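Local coordinates for protein inactive dihydroorotase-like domain (Chaetomium thermophilum, PDB 5NNL) that is an inactive member of the dihydroorotase-like family, folded as an alpha/beta domain with additional beta strands, with no catalytic function ascribed to it, at residues 245-250 / 284-289; 180-185 / 239-244. One frame throughout, in Å; residues are numbered along the deposited sequence.

In the fold
From the N terminus, strand 3-11 comes first and will later border strand 281-291. The chain then runs through alternating strands and helices as far as strand 175-180 and the short helix 181-185. Contact 2 closes a loop of 53 residues when 239-244, leading into helix 242-251, packs against 181-185. Only then does contact 1 open, and it closes 33 residues further on, where the bend in strand 281-291 meets helix 242-251. The two loops follow in series, neither nested nor crossed, and the contact centres lie about 12 Å apart. Helix 242-251 serves both, and Leu245 and Leu246 reach residues of 181-185, so it ties the end of strand 175-180 to the strands beside the N terminus.

Contact 1 of 2, residues 245-250 / 284-289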
ATOM      1  N   LEU A 245       7.115  12.131   6.294  1.00 28.24           N
ATOM      2  CA  LEU A 245       8.249  11.356   6.787  1.00 29.78           C
ATOM      3  C   LEU A 245       9.303  11.187   5.701  1.00 30.39           C
ATOM      4  O   LEU A 245      10.504  11.340   5.957  1.00 28.66           O
ATOM      5  CB  LEU A 245       7.776   9.989   7.287  1.00 30.52           C
ATOM      6  CG  LEU A 245       7.058   9.944   8.638  1.00 29.85           C
ATOM      7  CD1 LEU A 245       6.367   8.601   8.830  1.00 31.29           C
ATOM      8  CD2 LEU A 245       8.032  10.210   9.775  1.00 32.54           C
ATOM      9  N   LEU A 246       8.867  10.884   4.476  1.00 27.16           N
ATOM     10  CA  LEU A 246       9.806  10.740   3.368  1.00 27.96           C
ATOM     11  C   LEU A 246      10.432  12.075   2.998  1.00 30.69           C
ATOM     12  O   LEU A 246      11.645  12.160   2.777  1.00 29.40           O
ATOM     13  CB  LEU A 246       9.094  10.143   2.157  1.00 29.33           C
ATOM     14  CG  LEU A 246       8.552   8.727   2.337  1.00 29.46           C
ATOM     15  CD1 LEU A 246       7.598   8.384   1.203  1.00 30.04           C
ATOM     16  CD2 LEU A 246       9.692   7.725   2.407  1.00 30.92           C
ATOM     17  N   LEU A 247       9.620  13.129   2.915  1.00 29.72           N
ATOM     18  CA  LEU A 247      10.149  14.432   2.536  1.00 33.71           C
ATOM     19  C   LEU A 247      11.059  14.996   3.617  1.00 32.86           C
ATOM     20  O   LEU A 247      12.000  15.734   3.308  1.00 35.30           O
ATOM     21  CB  LEU A 247       8.998  15.388   2.236  1.00 31.33           C
ATOM     22  CG  LEU A 247       8.078  14.938   1.100  1.00 32.51           C
ATOM     23  CD1 LEU A 247       6.958  15.932   0.907  1.00 30.04           C
ATOM     24  CD2 LEU A 247       8.843  14.748  -0.201  1.00 34.22           C
ATOM     25  N   THR A 248      10.800  14.664   4.881  1.00 32.98           N
ATOM     26  CA  THR A 248      11.736  15.026   5.939  1.00 33.97           C
ATOM     27  C   THR A 248      13.086  14.356   5.716  1.00 35.04           C
ATOM     28  O   THR A 248      14.136  14.963   5.952  1.00 35.01           O
ATOM     29  CB  THR A 248      11.150  14.647   7.301  1.00 36.72           C
ATOM     30  OG1 THR A 248       9.882  15.295   7.471  1.00 32.73           O
ATOM     31  CG2 THR A 248      12.085  15.062   8.437  1.00 39.40           C
ATOM     32  N   ALA A 249      13.077  13.106   5.241  1.00 32.39           N
ATOM     33  CA  ALA A 249      14.325  12.420   4.921  1.00 35.72           C
ATOM     34  C   ALA A 249      14.992  13.020   3.689  1.00 35.86           C
ATOM     35  O   ALA A 249      16.224  13.002   3.584  1.00 36.63           O
ATOM     36  CB  ALA A 249      14.065  10.928   4.708  1.00 34.85           C
ATOM     37  N   VAL A 250      14.202  13.541   2.745  1.00 33.69           N
ATOM     38  CA  VAL A 250      14.766  14.245   1.595  1.00 35.89           C
ATOM     39  C   VAL A 250      15.504  15.493   2.060  1.00 37.02           C
ATOM     40  O   VAL A 250      16.643  15.753   1.657  1.00 34.94           O
ATOM     41  CB  VAL A 250      13.660  14.598   0.580  1.00 36.19           C
ATOM     42  CG1 VAL A 250      14.181  15.569  -0.488  1.00 33.03           C
ATOM     43  CG2 VAL A 250      13.105  13.340  -0.084  1.00 32.23           C
ATOM     44  N   ILE A 284       3.686  20.695  -3.396  1.00 31.01           N
ATOM     45  CA  ILE A 284       4.219  20.439  -2.063  1.00 30.69           C
ATOM     46  C   ILE A 284       5.208  21.536  -1.701  1.00 30.48           C
ATOM     47  O   ILE A 284       6.129  21.835  -2.471  1.00 29.44           O
ATOM     48  CB  ILE A 284       4.893  19.056  -1.990  1.00 31.82           C
ATOM     49  CG1 ILE A 284       3.832  17.961  -2.105  1.00 30.35           C
ATOM     50  CG2 ILE A 284       5.666  18.886  -0.692  1.00 30.22           C
ATOM     51  CD1 ILE A 284       4.298  16.767  -2.845  1.00 32.53           C
ATOM     52  N   GLU A 285       5.016  22.132  -0.528  1.00 28.03           N
ATOM     53  CA  GLU A 285       6.000  23.030   0.072  1.00 31.72           C
ATOM     54  C   GLU A 285       6.963  22.143   0.853  1.00 30.57           C
ATOM     55  O   GLU A 285       6.721  21.778   2.004  1.00 30.29           O
ATOM     56  CB  GLU A 285       5.311  24.076   0.939  1.00 32.22           C
ATOM     57  CG  GLU A 285       4.472  25.059   0.111  1.00 36.83           C
ATOM     58  CD  GLU A 285       3.334  25.717   0.879  1.00 39.47           C
ATOM     59  OE1 GLU A 285       3.035  26.895   0.592  1.00 46.63           O
ATOM     60  OE2 GLU A 285       2.725  25.063   1.752  1.00 41.71           O
ATOM     61  N   LEU A 286       8.065  21.776   0.196  1.00 33.16           N
ATOM     62  CA  LEU A 286       8.966  20.756   0.724  1.00 33.55           C
ATOM     63  C   LEU A 286       9.623  21.188   2.030  1.00 38.44           C
ATOM     64  O   LEU A 286       9.933  20.342   2.877  1.00 39.43           O
ATOM     65  CB  LEU A 286      10.024  20.431  -0.329  1.00 33.63           C
ATOM     66  CG  LEU A 286      11.157  19.485   0.059  1.00 39.62           C
ATOM     67  CD1 LEU A 286      10.613  18.136   0.488  1.00 37.40           C
ATOM     68  CD2 LEU A 286      12.117  19.335  -1.105  1.00 40.43           C
ATOM     69  N   ASP A 287       9.838  22.490   2.216  1.00 37.70           N
ATOM     70  CA  ASP A 287      10.571  23.009   3.362  1.00 38.61           C
ATOM     71  C   ASP A 287       9.677  23.497   4.490  1.00 38.98           C
ATOM     72  O   ASP A 287      10.194  23.847   5.556  1.00 44.22           O
ATOM     73  CB  ASP A 287      11.481  24.165   2.929  1.00 40.36           C
ATOM     74  CG  ASP A 287      12.835  23.694   2.448  1.00 47.17           C
ATOM     75  OD1 ASP A 287      13.379  22.730   3.035  1.00 47.22           O
ATOM     76  OD2 ASP A 287      13.358  24.296   1.487  1.00 50.53           O
ATOM     77  N   ARG A 288       8.367  23.547   4.289  1.00 37.29           N
ATOM     78  CA  ARG A 288       7.486  24.072   5.321  1.00 38.28           C
ATOM     79  C   ARG A 288       7.367  23.067   6.460  1.00 39.33           C
ATOM     80  O   ARG A 288       7.025  21.900   6.239  1.00 37.87           O
ATOM     81  CB  ARG A 288       6.113  24.389   4.739  1.00 37.65           C
ATOM     82  CG  ARG A 288       5.240  25.177   5.694  1.00 43.11           C
ATOM     83  CD  ARG A 288       3.905  25.538   5.086  1.00 44.42           C
ATOM     84  NE  ARG A 288       2.996  26.069   6.099  1.00 51.18           N
ATOM     85  CZ  ARG A 288       1.688  26.232   5.930  1.00 52.89           C
ATOM     86  NH1 ARG A 288       1.111  25.904   4.782  1.00 50.50           N
ATOM     87  NH2 ARG A 288       0.952  26.724   6.917  1.00 59.42           N
ATOM     88  N   ALA A 289       7.660  23.520   7.675  1.00 40.14           N
ATOM     89  CA  ALA A 289       7.511  22.687   8.857  1.00 39.94           C
ATOM     90  C   ALA A 289       6.072  22.713   9.354  1.00 43.48           C
ATOM     91  O   ALA A 289       5.325  23.670   9.123  1.00 41.92           O
ATOM     92  CB  ALA A 289       8.446  23.158   9.970  1.00 39.97           C
TER
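Helix-on-strand packing brings Leu247 and Val250, from one side of helix 242-251, against Ile284, at the end of the first part of strand 281-291, and Leu286 at its corner. Leu247 and Leu286 share the contact about equally; Leu247 touches Ile284 with CD1 and Leu286 mainly with CB. Its CD1 methyl meets CG2 of Ile284 at 3.6 Å, while its CB carries CD1 of Leu286, also at 3.6 Å. That same CD1 of Leu286 lies 3.9 Å from Leu247 CD2, so one methyl is seated against the stem and one arm of its partner. Leu286 does not set out straight at the helix: it reaches it because CG swings anti to the backbone N (chi1 174°), which carries the branched end across to Leu247. Its other methyl, CD2, makes a looser contact with Val250 CG1 at 4.3 Å, one helical turn beyond Leu247.

Dihydroorotase-like proteins join an alpha/beta barrel to a smaller beta domain made from both ends of the chain, and this contact probably belongs to their junction. Strand 281-291 pairs through Ile284 and Leu286 with Ile4 and Arg2, and through Glu285 and Arg288 with strand 305-315. A type I turn from Glu285 to Arg288 makes the corner, closed by a weak bond from Arg288 N to Glu285 O of 3.3 Å. Branched aliphatic residues suit the buried inner side, where no hydrogen bond crosses and the contact rests on apolar packing. The charged side chains of the turn take no part in this patch. Arg288 NH1 forms a salt bridge of 3.5 Å with Glu285 OE2, the carboxylate oxygen lying at the edge of the guanidinium and in its plane, while Asp287 is paired with Arg2.

Contact 2 of 2, residues 180-185 / 239-244; sequences CVYSLF and IADALP
Val181, just past the end of strand 175-180, lies against Ala242, the two CA atoms being 5.9 Å apart. Chi1 of 172° turns CG1 of the valine to the carbonyl O of Ala242, at 3.6 Å, while its CG2 lies 4.0 Å from Ala242 CB. A single methyl suits a place where two backbones come this close, and the beta-branched valine sets both of its own methyls against this small residue.

Tyr182 follows and reaches further. Its ring extends to Asp241, with the Asp241 CB at the ring edge, in plane, 4.0 Å from CE1. The hydroxyl then donates a hydrogen bond of 2.8 Å from Tyr182 OH to Asp241 OD2, directed at the anti lone pair, on the side away from the other carboxylate oxygen. Ring and carboxylate are turned 37° from each other. The same OD2 is hydrogen-bonded to Ser299 OG, so two hydroxyl groups meet one oxygen of this buried residue, which probably restricts rotation of the carboxylate. A tyrosine fits here because its long apolar ring can line the interior while its end still meets a polar partner.

After Tyr182 the short helix winds on by bonds such as that from Leu184 N to Val181 O, 3.0 Å. Around the contact, Phe216 of strand 215-217 packs on Val181, while Leu221 and Pro222 of helix 221-228 touch Tyr182, placing 181-185 between these elements and the first turn of helix 242-251.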
ATOM      1  N   CYS A 180       6.565  -0.710   3.772  1.00 26.69           N
ATOM      2  CA  CYS A 180       5.708   0.298   4.373  1.00 27.76           C
ATOM      3  C   CYS A 180       6.562   1.443   4.896  1.00 27.81           C
ATOM      4  O   CYS A 180       7.635   1.224   5.466  1.00 25.46           O
ATOM      5  CB  CYS A 180       4.885  -0.301   5.510  1.00 29.06           C
ATOM      6  SG  CYS A 180       3.956  -1.773   5.059  1.00 29.23           S
ATOM      7  N   VAL A 181       6.076   2.671   4.714  1.00 25.80           N
ATOM      8  CA  VAL A 181       6.870   3.844   5.069  1.00 27.59           C
ATOM      9  C   VAL A 181       7.253   3.815   6.545  1.00 27.09           C
ATOM     10  O   VAL A 181       8.389   4.139   6.910  1.00 28.08           O
ATOM     11  CB  VAL A 181       6.107   5.133   4.708  1.00 25.45           C
ATOM     12  CG1 VAL A 181       6.829   6.369   5.261  1.00 27.41           C
ATOM     13  CG2 VAL A 181       5.950   5.245   3.193  1.00 28.49           C
ATOM     14  N   TYR A 182       6.313   3.448   7.420  1.00 26.49           N
ATOM     15  CA  TYR A 182       6.617   3.399   8.848  1.00 27.24           C
ATOM     16  C   TYR A 182       7.804   2.491   9.143  1.00 30.80           C
ATOM     17  O   TYR A 182       8.554   2.744  10.092  1.00 33.41           O
ATOM     18  CB  TYR A 182       5.402   2.914   9.641  1.00 30.26           C
ATOM     19  CG  TYR A 182       4.424   3.988  10.076  1.00 33.34           C
ATOM     20  CD1 TYR A 182       4.508   5.292   9.596  1.00 34.49           C
ATOM     21  CD2 TYR A 182       3.412   3.691  10.981  1.00 36.03           C
ATOM     22  CE1 TYR A 182       3.607   6.260  10.005  1.00 34.74           C
ATOM     23  CE2 TYR A 182       2.512   4.648  11.393  1.00 34.54           C
ATOM     24  CZ  TYR A 182       2.610   5.928  10.905  1.00 35.57           C
ATOM     25  OH  TYR A 182       1.699   6.867  11.329  1.00 38.69           O
ATOM     26  N   SER A 183       7.985   1.428   8.353  1.00 28.14           N
ATOM     27  CA  SER A 183       9.085   0.501   8.597  1.00 26.80           C
ATOM     28  C   SER A 183      10.440   1.198   8.564  1.00 30.11           C
ATOM     29  O   SER A 183      11.380   0.751   9.231  1.00 28.41           O
ATOM     30  CB  SER A 183       9.064  -0.628   7.567  1.00 27.65           C
ATOM     31  OG  SER A 183       7.926  -1.455   7.721  1.00 32.63           O
ATOM     32  N   LEU A 184      10.571   2.274   7.785  1.00 30.76           N
ATOM     33  CA  LEU A 184      11.852   2.960   7.673  1.00 29.62           C
ATOM     34  C   LEU A 184      12.124   3.911   8.830  1.00 32.61           C
ATOM     35  O   LEU A 184      13.274   4.328   9.010  1.00 30.81           O
ATOM     36  CB  LEU A 184      11.921   3.739   6.356  1.00 28.42           C
ATOM     37  CG  LEU A 184      11.982   2.935   5.053  1.00 30.40           C
ATOM     38  CD1 LEU A 184      12.193   3.865   3.871  1.00 31.96           C
ATOM     39  CD2 LEU A 184      13.076   1.873   5.086  1.00 33.50           C
ATOM     40  N   PHE A 185      11.107   4.255   9.621  1.00 33.85           N
ATOM     41  CA  PHE A 185      11.247   5.255  10.670  1.00 34.95           C
ATOM     42  C   PHE A 185      10.808   4.763  12.044  1.00 37.56           C
ATOM     43  O   PHE A 185      10.849   5.543  13.003  1.00 39.28           O
ATOM     44  CB  PHE A 185      10.455   6.511  10.293  1.00 33.33           C
ATOM     45  CG  PHE A 185      10.823   7.065   8.954  1.00 33.80           C
ATOM     46  CD1 PHE A 185      11.919   7.895   8.818  1.00 33.17           C
ATOM     47  CD2 PHE A 185      10.080   6.746   7.829  1.00 33.23           C
ATOM     48  CE1 PHE A 185      12.269   8.399   7.589  1.00 28.83           C
ATOM     49  CE2 PHE A 185      10.423   7.251   6.591  1.00 30.58           C
ATOM     50  CZ  PHE A 185      11.520   8.078   6.472  1.00 31.54           C
ATOM     51  N   ILE A 239      -1.968   7.800   6.935  1.00 34.04           N
ATOM     52  CA  ILE A 239      -2.086   8.278   5.560  1.00 35.35           C
ATOM     53  C   ILE A 239      -1.434   9.645   5.397  1.00 34.39           C
ATOM     54  O   ILE A 239      -0.686   9.873   4.441  1.00 33.40           O
ATOM     55  CB  ILE A 239      -3.558   8.290   5.116  1.00 34.20           C
ATOM     56  CG1 ILE A 239      -4.092   6.855   5.062  1.00 34.26           C
ATOM     57  CG2 ILE A 239      -3.703   8.955   3.741  1.00 30.56           C
ATOM     58  CD1 ILE A 239      -5.576   6.752   4.785  1.00 35.62           C
ATOM     59  N   ALA A 240      -1.698  10.572   6.318  1.00 33.13           N
ATOM     60  CA  ALA A 240      -1.123  11.909   6.233  1.00 34.37           C
ATOM     61  C   ALA A 240       0.312  11.976   6.743  1.00 37.23           C
ATOM     62  O   ALA A 240       0.961  13.013   6.567  1.00 36.75           O
ATOM     63  CB  ALA A 240      -1.997  12.897   7.012  1.00 37.59           C
ATOM     64  N   ASP A 241       0.817  10.898   7.352  1.00 34.00           N
ATOM     65  CA  ASP A 241       2.173  10.858   7.899  1.00 36.35           C
ATOM     66  C   ASP A 241       3.207  10.450   6.862  1.00 32.37           C
ATOM     67  O   ASP A 241       4.359  10.898   6.919  1.00 30.90           O
ATOM     68  CB  ASP A 241       2.243   9.855   9.054  1.00 38.70           C
ATOM     69  CG  ASP A 241       1.792  10.437  10.368  1.00 43.99           C
ATOM     70  OD1 ASP A 241       1.482  11.649  10.410  1.00 49.59           O
ATOM     71  OD2 ASP A 241       1.751   9.678  11.360  1.00 38.59           O
ATOM     72  N   ALA A 242       2.825   9.579   5.927  1.00 32.08           N
ATOM     73  CA  ALA A 242       3.811   8.836   5.153  1.00 29.45           C
ATOM     74  C   ALA A 242       4.699   9.767   4.338  1.00 31.38           C
ATOM     75  O   ALA A 242       5.930   9.726   4.454  1.00 30.56           O
ATOM     76  CB  ALA A 242       3.104   7.826   4.251  1.00 30.52           C
ATOM     77  N   LEU A 243       4.101  10.617   3.516  1.00 31.33           N
ATOM     78  CA  LEU A 243       4.895  11.417   2.592  1.00 31.60           C
ATOM     79  C   LEU A 243       5.766  12.417   3.349  1.00 29.17           C
ATOM     80  O   LEU A 243       6.952  12.560   3.024  1.00 28.82           O
ATOM     81  CB  LEU A 243       3.986  12.121   1.579  1.00 31.11           C
ATOM     82  CG  LEU A 243       4.648  12.974   0.496  1.00 30.40           C
ATOM     83  CD1 LEU A 243       5.589  12.141  -0.346  1.00 29.81           C
ATOM     84  CD2 LEU A 243       3.575  13.620  -0.379  1.00 29.54           C
ATOM     85  N   PRO A 244       5.238  13.123   4.357  1.00 29.91           N
ATOM     86  CA  PRO A 244       6.113  14.032   5.118  1.00 27.90           C
ATOM     87  C   PRO A 244       7.307  13.335   5.742  1.00 30.83           C
ATOM     88  O   PRO A 244       8.410  13.896   5.740  1.00 27.98           O
ATOM     89  CB  PRO A 244       5.172  14.618   6.177  1.00 29.51           C
ATOM     90  CG  PRO A 244       3.826  14.506   5.591  1.00 32.78           C
ATOM     91  CD  PRO A 244       3.824  13.279   4.738  1.00 29.93           C
TER